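Local coordinates for protein D-glyceraldehyde dehydrogenase (NADP(+)) (Thermoplasma acidophilum, PDB 5IZD) that oxidises glyceraldehyde to glycerate with NADP+ in the non-phosphorylated Entner-Doudoroff pathway, working as a homotetramer, at residues V142-P147 with V169-S174; I221-S226 with L244-G249; M318-N323 with G360-P365. One frame throughout, in Å; residues are numbered along the deposited sequence.

Contact 1 (V142-P147 with V169-S174). With NAP (NADP nicotinamide-adenine-dinucleotide phosphate), chain I.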
loop_
_atom_site.group_PDB
_atom_site.type_symbol
_atom_site.label_atom_id
_atom_site.label_comp_id
_atom_site.label_asym_id
_atom_site.label_seq_id
_atom_site.Cartn_x
_atom_site.Cartn_y
_atom_site.Cartn_z
ATOM N N VAL A 142 18.803 17.623 2.615
ATOM C CA VAL A 142 17.655 18.094 3.393
ATOM C C VAL A 142 18.141 19.249 4.315
ATOM O O VAL A 142 19.146 19.087 5.012
ATOM C CB VAL A 142 17.083 16.929 4.263
ATOM C CG1 VAL A 142 16.078 17.415 5.281
ATOM C CG2 VAL A 142 16.496 15.829 3.406
ATOM N N VAL A 143 17.432 20.371 4.282
ATOM C CA VAL A 143 17.586 21.437 5.217
ATOM C C VAL A 143 16.415 21.341 6.194
ATOM O O VAL A 143 15.184 21.230 5.784
ATOM C CB VAL A 143 17.611 22.814 4.531
ATOM C CG1 VAL A 143 17.503 23.921 5.565
ATOM C CG2 VAL A 143 18.869 22.991 3.699
ATOM N N ALA A 144 16.781 21.290 7.464
ATOM C CA ALA A 144 15.833 21.153 8.559
ATOM C C ALA A 144 15.852 22.407 9.417
ATOM O O ALA A 144 16.918 22.807 9.907
ATOM C CB ALA A 144 16.147 19.951 9.405
ATOM N N LEU A 145 14.684 23.068 9.505
ATOM C CA LEU A 145 14.539 24.343 10.180
ATOM C C LEU A 145 13.558 24.109 11.312
ATOM O O LEU A 145 12.355 23.850 11.062
ATOM C CB LEU A 145 14.038 25.445 9.241
ATOM C CG LEU A 145 14.926 25.760 8.058
ATOM C CD1 LEU A 145 14.122 26.549 7.036
ATOM C CD2 LEU A 145 16.172 26.480 8.428
ATOM N N THR A 146 14.045 24.166 12.551
ATOM C CA THR A 146 13.220 23.776 13.709
ATOM C C THR A 146 12.794 24.982 14.534
ATOM O O THR A 146 13.525 26.012 14.598
ATOM C CB THR A 146 13.870 22.673 14.599
ATOM O OG1 THR A 146 15.180 23.046 14.991
ATOM C CG2 THR A 146 13.955 21.403 13.803
ATOM N N PRO A 147 11.589 24.887 15.138
ATOM C CA PRO A 147 11.107 25.960 16.022
ATOM C C PRO A 147 11.549 25.837 17.511
ATOM O O PRO A 147 12.232 24.883 17.905
ATOM C CB PRO A 147 9.611 25.827 15.899
ATOM C CG PRO A 147 9.423 24.361 15.804
ATOM C CD PRO A 147 10.612 23.786 15.069
ATOM N N VAL A 169 21.981 15.886 5.838
ATOM C CA VAL A 169 21.201 16.885 6.556
ATOM C C VAL A 169 22.059 18.073 7.042
ATOM O O VAL A 169 23.157 17.880 7.596
ATOM C CB VAL A 169 20.487 16.293 7.797
ATOM C CG1 VAL A 169 19.761 17.385 8.588
ATOM C CG2 VAL A 169 19.567 15.154 7.446
ATOM N N VAL A 170 21.527 19.268 6.799
ATOM C CA VAL A 170 21.932 20.542 7.445
ATOM C C VAL A 170 20.777 21.079 8.329
ATOM O O VAL A 170 19.689 21.474 7.806
ATOM C CB VAL A 170 22.310 21.618 6.414
ATOM C CG1 VAL A 170 22.765 22.903 7.098
ATOM C CG2 VAL A 170 23.376 21.109 5.442
ATOM N N LEU A 171 21.003 21.051 9.649
ATOM C CA LEU A 171 20.060 21.513 10.658
ATOM C C LEU A 171 20.374 22.957 11.152
ATOM O O LEU A 171 21.524 23.242 11.554
ATOM C CB LEU A 171 20.029 20.524 11.849
ATOM C CG LEU A 171 19.243 20.921 13.110
ATOM C CD1 LEU A 171 17.726 20.888 12.892
ATOM C CD2 LEU A 171 19.562 19.981 14.234
ATOM N N LYS A 172 19.371 23.817 11.201
ATOM C CA LYS A 172 19.461 25.149 11.770
ATOM C C LYS A 172 18.275 25.308 12.717
ATOM O O LYS A 172 17.152 25.387 12.274
ATOM C CB LYS A 172 19.507 26.247 10.740
ATOM C CG LYS A 172 19.581 27.648 11.314
ATOM C CD LYS A 172 18.274 28.388 11.166
ATOM C CE LYS A 172 18.212 29.733 11.858
ATOM N NZ LYS A 172 17.949 29.589 13.290
ATOM N N PRO A 173 18.539 25.329 14.017
ATOM C CA PRO A 173 17.469 25.435 14.979
ATOM C C PRO A 173 17.068 26.871 15.238
ATOM O O PRO A 173 17.634 27.794 14.737
ATOM C CB PRO A 173 18.068 24.823 16.202
ATOM C CG PRO A 173 19.500 25.239 16.126
ATOM C CD PRO A 173 19.844 25.189 14.673
ATOM N N SER A 174 16.033 27.023 16.019
ATOM C CA SER A 174 15.558 28.340 16.385
ATOM C C SER A 174 16.659 29.060 17.154
ATOM O O SER A 174 17.379 28.440 17.979
ATOM C CB SER A 174 14.317 28.256 17.264
ATOM O OG SER A 174 14.138 29.466 17.964
HETATM P PA NAP I . 9.706 31.115 12.996
HETATM O O1A NAP I . 10.209 32.493 12.695
HETATM O O2A NAP I . 8.707 30.495 12.042
HETATM O O5B NAP I . 10.999 30.131 13.166
HETATM C C5B NAP I . 11.050 28.751 12.738
HETATM C C4B NAP I . 12.439 28.417 12.162
HETATM O O4B NAP I . 12.629 29.101 10.909
HETATM C C3B NAP I . 13.594 28.902 13.061
HETATM O O3B NAP I . 14.717 27.988 12.933
HETATM C C2B NAP I . 13.934 30.243 12.474
HETATM O O2B NAP I . 15.214 30.736 12.857
HETATM C C1B NAP I . 13.812 29.949 11.003
HETATM N N9A NAP I . 13.673 31.124 10.128
HETATM C C8A NAP I . 13.257 32.380 10.446
HETATM N N7A NAP I . 13.275 33.186 9.406
HETATM C C5A NAP I . 13.701 32.373 8.351
HETATM C C6A NAP I . 13.914 32.624 6.995
HETATM N N6A NAP I . 13.700 33.820 6.431
HETATM N N1A NAP I . 14.340 31.609 6.215
HETATM C C2A NAP I . 14.579 30.410 6.777
HETATM N N3A NAP I . 14.417 30.089 8.068
HETATM C C4A NAP I . 13.958 31.130 8.797
HETATM O O3 NAP I . 9.075 31.152 14.453
HETATM P PN NAP I . 8.939 32.363 15.506
HETATM O O1N NAP I . 10.316 32.815 15.960
HETATM O O2N NAP I . 8.059 31.932 16.653
HETATM O O5D NAP I . 8.256 33.500 14.706
HETATM P P2B NAP I . 15.292 31.971 13.961
HETATM O O1X NAP I . 16.783 32.322 14.091
HETATM O O2X NAP I . 14.790 31.477 15.235
HETATM O O3X NAP I . 14.533 33.151 13.455
HETATM O O HOH W 1 14.769 24.581 17.254
#
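Three nearly straight backbone hydrogen bonds join strand 142-145 to strand 169-172. Val-170 N gives to Val-142 O at 3.0 Å, Ala-144 N to Val-170 O at 2.9 Å, and Lys-172 N to Ala-144 O at 3.0 Å. The next, from Thr-146 N to Lys-172 O, has weakened to 3.3 Å as the two parallel strands run out into loops. There a water takes over: it accepts from Ser-174 N, donates to Pro-147 O and bonds to Thr-146 OG1. NADP comes in at this same end, its ribose O3B donating to Thr-146 O at 2.8 Å. Lys-172 starts with CG anti to the backbone N (chi1 179°), and the bends at chi2 and chi4 bring NZ round to both O2B of the ribose, at 3.0 Å, and O1X of the 2'-phosphate. Its CD touches CD2 of Leu-145 at 3.9 Å, while CD1 of that leucine meets N3A of the adenine. Ser-174 OG bonds the backbone N of Asp-176. On the other face of the sheet Leu-171 CD1 packs against Ala-144 CB and, at 3.9 Å, Thr-146 CG2. Helix 153-164 covers this side, with Leu-159 and Leu-163 on Val-169. The two strands and helix 153-164 form a beta-alpha-beta unit of the Rossmann-like cofactor domain of aldehyde dehydrogenases, in which the dinucleotide sits at the C-terminal ends of parallel strands; the lysine grip on the 2'-phosphate is consistent with the use of NADP.

Contact 2 (I221-S226 with L244-G249). With NAP (NADP nicotinamide-adenine-dinucleotide phosphate), chain I.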
loop_
_atom_site.group_PDB
_atom_site.type_symbol
_atom_site.label_atom_id
_atom_site.label_comp_id
_atom_site.label_asym_id
_atom_site.label_seq_id
_atom_site.Cartn_x
_atom_site.Cartn_y
_atom_site.Cartn_z
ATOM N N ILE A 221 13.325 20.967 1.924
ATOM C CA ILE A 221 13.220 21.788 3.131
ATOM C C ILE A 221 12.088 21.245 3.994
ATOM O O ILE A 221 10.914 21.147 3.549
ATOM C CB ILE A 221 13.011 23.272 2.794
ATOM C CG1 ILE A 221 14.267 23.805 2.073
ATOM C CG2 ILE A 221 12.894 24.114 4.076
ATOM C CD1 ILE A 221 14.030 25.007 1.208
ATOM N N THR A 222 12.449 20.869 5.210
ATOM C CA THR A 222 11.528 20.454 6.230
ATOM C C THR A 222 11.541 21.485 7.373
ATOM O O THR A 222 12.608 21.778 7.933
ATOM C CB THR A 222 11.784 19.011 6.703
ATOM O OG1 THR A 222 10.759 18.648 7.635
ATOM C CG2 THR A 222 13.141 18.782 7.340
ATOM N N MET A 223 10.388 22.084 7.665
ATOM C CA MET A 223 10.334 23.289 8.527
ATOM C C MET A 223 9.062 23.300 9.331
ATOM O O MET A 223 7.994 22.875 8.836
ATOM C CB MET A 223 10.433 24.585 7.708
ATOM C CG MET A 223 10.167 25.858 8.474
ATOM S SD MET A 223 8.450 26.398 8.506
ATOM C CE MET A 223 8.522 28.039 9.238
ATOM N N THR A 224 9.164 23.804 10.555
ATOM C CA THR A 224 7.995 24.015 11.381
ATOM C C THR A 224 8.171 25.385 12.026
ATOM O O THR A 224 9.279 25.721 12.390
ATOM C CB THR A 224 7.818 22.873 12.398
ATOM O OG1 THR A 224 7.565 21.638 11.716
ATOM C CG2 THR A 224 6.682 23.139 13.389
ATOM N N GLY A 225 7.105 26.168 12.093
ATOM C CA GLY A 225 7.099 27.515 12.674
ATOM C C GLY A 225 5.925 28.373 12.267
ATOM O O GLY A 225 4.799 27.848 12.024
ATOM N N SER A 226 6.166 29.658 12.099
ATOM C CA SER A 226 5.081 30.600 11.898
ATOM C C SER A 226 4.648 30.660 10.438
ATOM O O SER A 226 5.383 30.347 9.526
ATOM C CB SER A 226 5.486 32.024 12.333
ATOM O OG SER A 226 6.418 32.498 11.365
ATOM N N LEU A 244 8.975 20.820 -0.341
ATOM C CA LEU A 244 8.649 21.494 0.927
ATOM C C LEU A 244 7.823 20.614 1.868
ATOM O O LEU A 244 6.806 19.956 1.446
ATOM C CB LEU A 244 7.917 22.781 0.628
ATOM C CG LEU A 244 8.753 23.816 -0.151
ATOM C CD1 LEU A 244 8.039 25.159 -0.192
ATOM C CD2 LEU A 244 10.153 24.042 0.378
ATOM N N ILE A 245 8.275 20.531 3.126
ATOM C CA ILE A 245 7.481 19.952 4.212
ATOM C C ILE A 245 7.428 21.057 5.243
ATOM O O ILE A 245 8.499 21.394 5.829
ATOM C CB ILE A 245 8.104 18.703 4.837
ATOM C CG1 ILE A 245 8.369 17.575 3.809
ATOM C CG2 ILE A 245 7.218 18.214 5.998
ATOM C CD1 ILE A 245 9.283 16.456 4.337
ATOM N N LEU A 246 6.269 21.703 5.365
ATOM C CA LEU A 246 6.083 22.908 6.180
ATOM C C LEU A 246 4.875 22.689 7.058
ATOM O O LEU A 246 3.765 22.357 6.542
ATOM C CB LEU A 246 5.768 24.155 5.352
ATOM C CG LEU A 246 6.717 24.519 4.219
ATOM C CD1 LEU A 246 6.182 25.726 3.450
ATOM C CD2 LEU A 246 8.105 24.750 4.753
ATOM N N GLU A 247 5.056 22.957 8.339
ATOM C CA GLU A 247 3.980 22.948 9.296
ATOM C C GLU A 247 3.941 24.263 10.071
ATOM O O GLU A 247 4.922 24.591 10.743
ATOM C CB GLU A 247 4.146 21.748 10.216
ATOM C CG GLU A 247 2.865 21.485 11.038
ATOM C CD GLU A 247 2.931 21.933 12.484
ATOM O OE1 GLU A 247 2.459 23.050 12.795
ATOM O OE2 GLU A 247 3.463 21.144 13.326
ATOM N N LEU A 248 2.827 25.012 9.923
ATOM C CA LEU A 248 2.762 26.422 10.188
ATOM C C LEU A 248 1.762 26.784 11.318
ATOM O O LEU A 248 1.242 27.892 11.352
ATOM C CB LEU A 248 2.506 27.227 8.915
ATOM C CG LEU A 248 3.451 26.906 7.776
ATOM C CD1 LEU A 248 3.107 27.699 6.510
ATOM C CD2 LEU A 248 4.884 27.158 8.158
ATOM N N GLY A 249 1.462 25.795 12.179
ATOM C CA GLY A 249 0.630 26.077 13.365
ATOM C C GLY A 249 -0.846 26.084 12.950
ATOM O O GLY A 249 -1.167 25.530 11.884
HETATM P PA NAP I . 9.706 31.115 12.996
HETATM O O1A NAP I . 10.209 32.493 12.695
HETATM O O2A NAP I . 8.707 30.495 12.042
HETATM O O5B NAP I . 10.999 30.131 13.166
HETATM C C5B NAP I . 11.050 28.751 12.738
HETATM C C4B NAP I . 12.439 28.417 12.162
HETATM O O4B NAP I . 12.629 29.101 10.909
HETATM C C3B NAP I . 13.594 28.902 13.061
HETATM O O3B NAP I . 14.717 27.988 12.933
HETATM C C2B NAP I . 13.934 30.243 12.474
HETATM O O2B NAP I . 15.214 30.736 12.857
HETATM C C1B NAP I . 13.812 29.949 11.003
HETATM N N9A NAP I . 13.673 31.124 10.128
HETATM C C8A NAP I . 13.257 32.380 10.446
HETATM N N7A NAP I . 13.275 33.186 9.406
HETATM C C5A NAP I . 13.701 32.373 8.351
HETATM C C6A NAP I . 13.914 32.624 6.995
HETATM N N6A NAP I . 13.700 33.820 6.431
HETATM N N1A NAP I . 14.340 31.609 6.215
HETATM C C2A NAP I . 14.579 30.410 6.777
HETATM N N3A NAP I . 14.417 30.089 8.068
HETATM C C4A NAP I . 13.958 31.130 8.797
HETATM O O3 NAP I . 9.075 31.152 14.453
HETATM P PN NAP I . 8.939 32.363 15.506
HETATM O O1N NAP I . 10.316 32.815 15.960
HETATM O O2N NAP I . 8.059 31.932 16.653
HETATM O O5D NAP I . 8.256 33.500 14.706
HETATM P P2B NAP I . 15.292 31.971 13.961
HETATM O O1X NAP I . 16.783 32.322 14.091
HETATM O O2X NAP I . 14.790 31.477 15.235
HETATM O O3X NAP I . 14.533 33.151 13.455
HETATM O O HOH W 2 5.986 19.595 12.987
#
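Met-223 packs against Leu-246 and Leu-248 at the apolar centre of a second beta-alpha-beta unit, in which strand 220-224 runs parallel to strand 243-247 and helix 227-236 makes the crossover. Leu-246 CD2 touches Met-223 CB at 3.8 Å. A bend at chi2 (-90°) swings the methionine sulfur round to Leu-248, whose CD2 lies 3.7 Å from SD, the two side chains crossing at about a right angle. On the same face Ile-221 lies side by side with Leu-244. The crossover helix closes over them through Ile-233, and Met-234 and Met-241 of a second subunit reach Leu-244 and Leu-248. Between the strands Ile-245 N gives to Ile-221 O and Met-223 N to Ile-245 O, each at 2.7 Å; Glu-247 N to Met-223 O and Gly-225 N to Glu-247 O continue the series.

Thr-222, Ile-245, Thr-224 and Glu-247 share the opposite, more polar face. Lys-158 bonds both threonine hydroxyls, and Tyr-467 also bonds that of Thr-222. Glu-247, predicted to be the proton acceptor of the reaction, is bent at chi2; OE1 receives Gly-249 N at 3.0 Å, nearly along the C-O axis, whereas OE2 takes a water proton and a weak bond from His-447. That water in turn accepts from Thr-224 OG1 at 2.9 Å. With an alanine in place of Glu-247, Gly-249 N and the water would probably both be left without their carboxylate acceptor.

Past the strand ends, a side chain on Gly-225 would run into the cofactor's phosphate. Ser-226, at the N-cap of helix 227-236, bonds Thr-229 through OG, and its N points almost straight (177°) at NADP O2A, 2.7 Å away.

Contact 3 (M318-N323 with G360-P365)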
loop_
_atom_site.group_PDB
_atom_site.type_symbol
_atom_site.label_atom_id
_atom_site.label_comp_id
_atom_site.label_asym_id
_atom_site.label_seq_id
_atom_site.Cartn_x
_atom_site.Cartn_y
_atom_site.Cartn_z
ATOM N N MET A 318 2.400 25.550 34.746
ATOM C CA MET A 318 2.566 26.151 33.439
ATOM C C MET A 318 3.779 27.065 33.471
ATOM O O MET A 318 3.923 27.817 34.393
ATOM C CB MET A 318 1.333 26.972 33.096
ATOM C CG MET A 318 1.375 27.555 31.702
ATOM S SD MET A 318 -0.163 28.412 31.241
ATOM C CE MET A 318 0.175 30.075 31.852
ATOM N N GLY A 319 4.571 27.037 32.402
ATOM C CA GLY A 319 5.776 27.835 32.241
ATOM C C GLY A 319 5.594 29.206 31.624
ATOM O O GLY A 319 4.479 29.640 31.349
ATOM N N PRO A 320 6.706 29.898 31.397
ATOM C CA PRO A 320 6.674 31.209 30.783
ATOM C C PRO A 320 6.593 31.156 29.271
ATOM O O PRO A 320 6.879 30.109 28.654
ATOM C CB PRO A 320 8.047 31.808 31.214
ATOM C CG PRO A 320 8.924 30.598 31.232
ATOM C CD PRO A 320 8.064 29.558 31.864
ATOM N N LEU A 321 6.242 32.294 28.680
ATOM C CA LEU A 321 6.463 32.486 27.235
ATOM C C LEU A 321 7.975 32.533 26.925
ATOM O O LEU A 321 8.775 32.917 27.779
ATOM C CB LEU A 321 5.771 33.745 26.745
ATOM C CG LEU A 321 4.282 33.849 27.132
ATOM C CD1 LEU A 321 3.719 35.209 26.742
ATOM C CD2 LEU A 321 3.541 32.744 26.500
ATOM N N ILE A 322 8.326 32.152 25.704
ATOM C CA ILE A 322 9.699 31.999 25.266
ATOM C C ILE A 322 10.584 33.231 25.331
ATOM O O ILE A 322 11.754 33.113 25.622
ATOM C CB ILE A 322 9.781 31.350 23.851
ATOM C CG1 ILE A 322 11.214 30.875 23.502
ATOM C CG2 ILE A 322 9.138 32.222 22.761
ATOM C CD1 ILE A 322 11.723 29.799 24.441
ATOM N N ASN A 323 10.048 34.404 25.053
ATOM C CA ASN A 323 10.889 35.598 25.028
ATOM C C ASN A 323 10.090 36.865 25.248
ATOM O O ASN A 323 8.858 36.834 25.293
ATOM C CB ASN A 323 11.754 35.663 23.749
ATOM C CG ASN A 323 10.929 35.646 22.465
ATOM O OD1 ASN A 323 9.910 36.322 22.360
ATOM N ND2 ASN A 323 11.366 34.879 21.497
ATOM N N GLY A 360 11.064 37.312 34.360
ATOM C CA GLY A 360 10.715 36.278 33.397
ATOM C C GLY A 360 9.465 36.670 32.611
ATOM O O GLY A 360 8.846 37.642 32.917
ATOM N N TYR A 361 9.199 35.952 31.549
ATOM C CA TYR A 361 8.096 36.276 30.599
ATOM C C TYR A 361 6.824 35.479 30.826
ATOM O O TYR A 361 6.264 34.871 29.914
ATOM C CB TYR A 361 8.567 36.125 29.147
ATOM C CG TYR A 361 9.994 36.619 28.927
ATOM C CD1 TYR A 361 10.380 37.898 29.266
ATOM C CD2 TYR A 361 10.931 35.785 28.369
ATOM C CE1 TYR A 361 11.686 38.344 29.051
ATOM C CE2 TYR A 361 12.241 36.201 28.173
ATOM C CZ TYR A 361 12.615 37.461 28.492
ATOM O OH TYR A 361 13.949 37.789 28.271
ATOM N N PHE A 362 6.324 35.561 32.044
ATOM C CA PHE A 362 5.141 34.840 32.474
ATOM C C PHE A 362 3.913 35.624 32.089
ATOM O O PHE A 362 3.919 36.842 32.070
ATOM C CB PHE A 362 5.178 34.641 33.989
ATOM C CG PHE A 362 6.272 33.724 34.441
ATOM C CD1 PHE A 362 6.087 32.337 34.420
ATOM C CD2 PHE A 362 7.517 34.229 34.835
ATOM C CE1 PHE A 362 7.095 31.481 34.818
ATOM C CE2 PHE A 362 8.533 33.350 35.212
ATOM C CZ PHE A 362 8.309 31.969 35.224
ATOM N N PHE A 363 2.830 34.910 31.762
ATOM C CA PHE A 363 1.537 35.535 31.521
ATOM C C PHE A 363 0.442 34.623 32.125
ATOM O O PHE A 363 0.513 33.412 32.008
ATOM C CB PHE A 363 1.307 35.745 30.017
ATOM C CG PHE A 363 0.313 36.808 29.712
ATOM C CD1 PHE A 363 0.714 38.142 29.631
ATOM C CD2 PHE A 363 -1.016 36.520 29.606
ATOM C CE1 PHE A 363 -0.183 39.157 29.401
ATOM C CE2 PHE A 363 -1.942 37.538 29.369
ATOM C CZ PHE A 363 -1.513 38.863 29.273
ATOM N N LEU A 364 -0.559 35.215 32.758
ATOM C CA LEU A 364 -1.621 34.441 33.382
ATOM C C LEU A 364 -2.549 33.769 32.385
ATOM O O LEU A 364 -2.804 34.325 31.304
ATOM C CB LEU A 364 -2.479 35.343 34.290
ATOM C CG LEU A 364 -1.819 35.941 35.561
ATOM C CD1 LEU A 364 -2.704 37.002 36.188
ATOM C CD2 LEU A 364 -1.592 34.796 36.552
ATOM N N PRO A 365 -3.100 32.587 32.752
ATOM C CA PRO A 365 -4.241 32.055 32.016
ATOM C C PRO A 365 -5.352 33.104 31.829
ATOM O O PRO A 365 -5.765 33.778 32.800
ATOM C CB PRO A 365 -4.731 30.918 32.930
ATOM C CG PRO A 365 -3.497 30.441 33.584
ATOM C CD PRO A 365 -2.774 31.731 33.910
HETATM O O HOH W 3 3.082 32.008 31.625
#
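This is loop-against-loop packing, with Pro-320 and Leu-321 set on Tyr-361 and Phe-362 in the catalytic domain of the aldehyde dehydrogenase fold. One loop leads into helix 324-339, the other into strand 366-369 of the seven-stranded sheet. A single direct hydrogen bond links them, Leu-321 N to Tyr-361 O at 2.9 Å, with the donor well above the carbonyl plane (40°). A water adds a second link, donating to Gly-319 O and accepting from Phe-363 N. Beside the direct bond, Pro-320 CB stands over one face of the Phe-362 ring, 3.8 Å from its centroid and 15° off the normal, a CH-pi contact. Asn-323 C lies over one face of the Tyr-361 ring, offset toward the rim, while Leu-321 O meets the ring edge in plane. Asn-323 is the N-cap of helix 324-339: OD1 takes Ala-326 N and ND2 reaches Asp-176. Leu-321 runs alongside Phe-363, its CD1 4.1 Å from the phenylalanine CB. At the far end Met-318 extends with CG anti to its N (chi1 -176°) before bending at chi3, which lays CE against Pro-365 CD at 4.0 Å and 3.4 Å from Phe-363 O.

Contacts 1 and 2 belong to one sheet, their centres 10 Å apart, with strands 130-145 and 220-224 as the shared neighbours. Val-143 O and Thr-222 N, at 2.8 Å, probably hydrogen-bond, as do Leu-145 N and Thr-222 O at 2.9 Å. Both end at NADP: contact 1 takes the adenosine ribose and its 2'-phosphate, contact 2 the diphosphate, and contact 2 also carries the predicted catalytic glutamate. Contact 3 lies in the catalytic domain, its centre about 26 Å from that of contact 1 and about 24 Å from that of contact 2. It touches neither, the nearest atoms being about 6 Å away in contact 1 and about 11 Å in contact 2, yet the side chain of Asn-323 comes within about 6 Å of the cofactor.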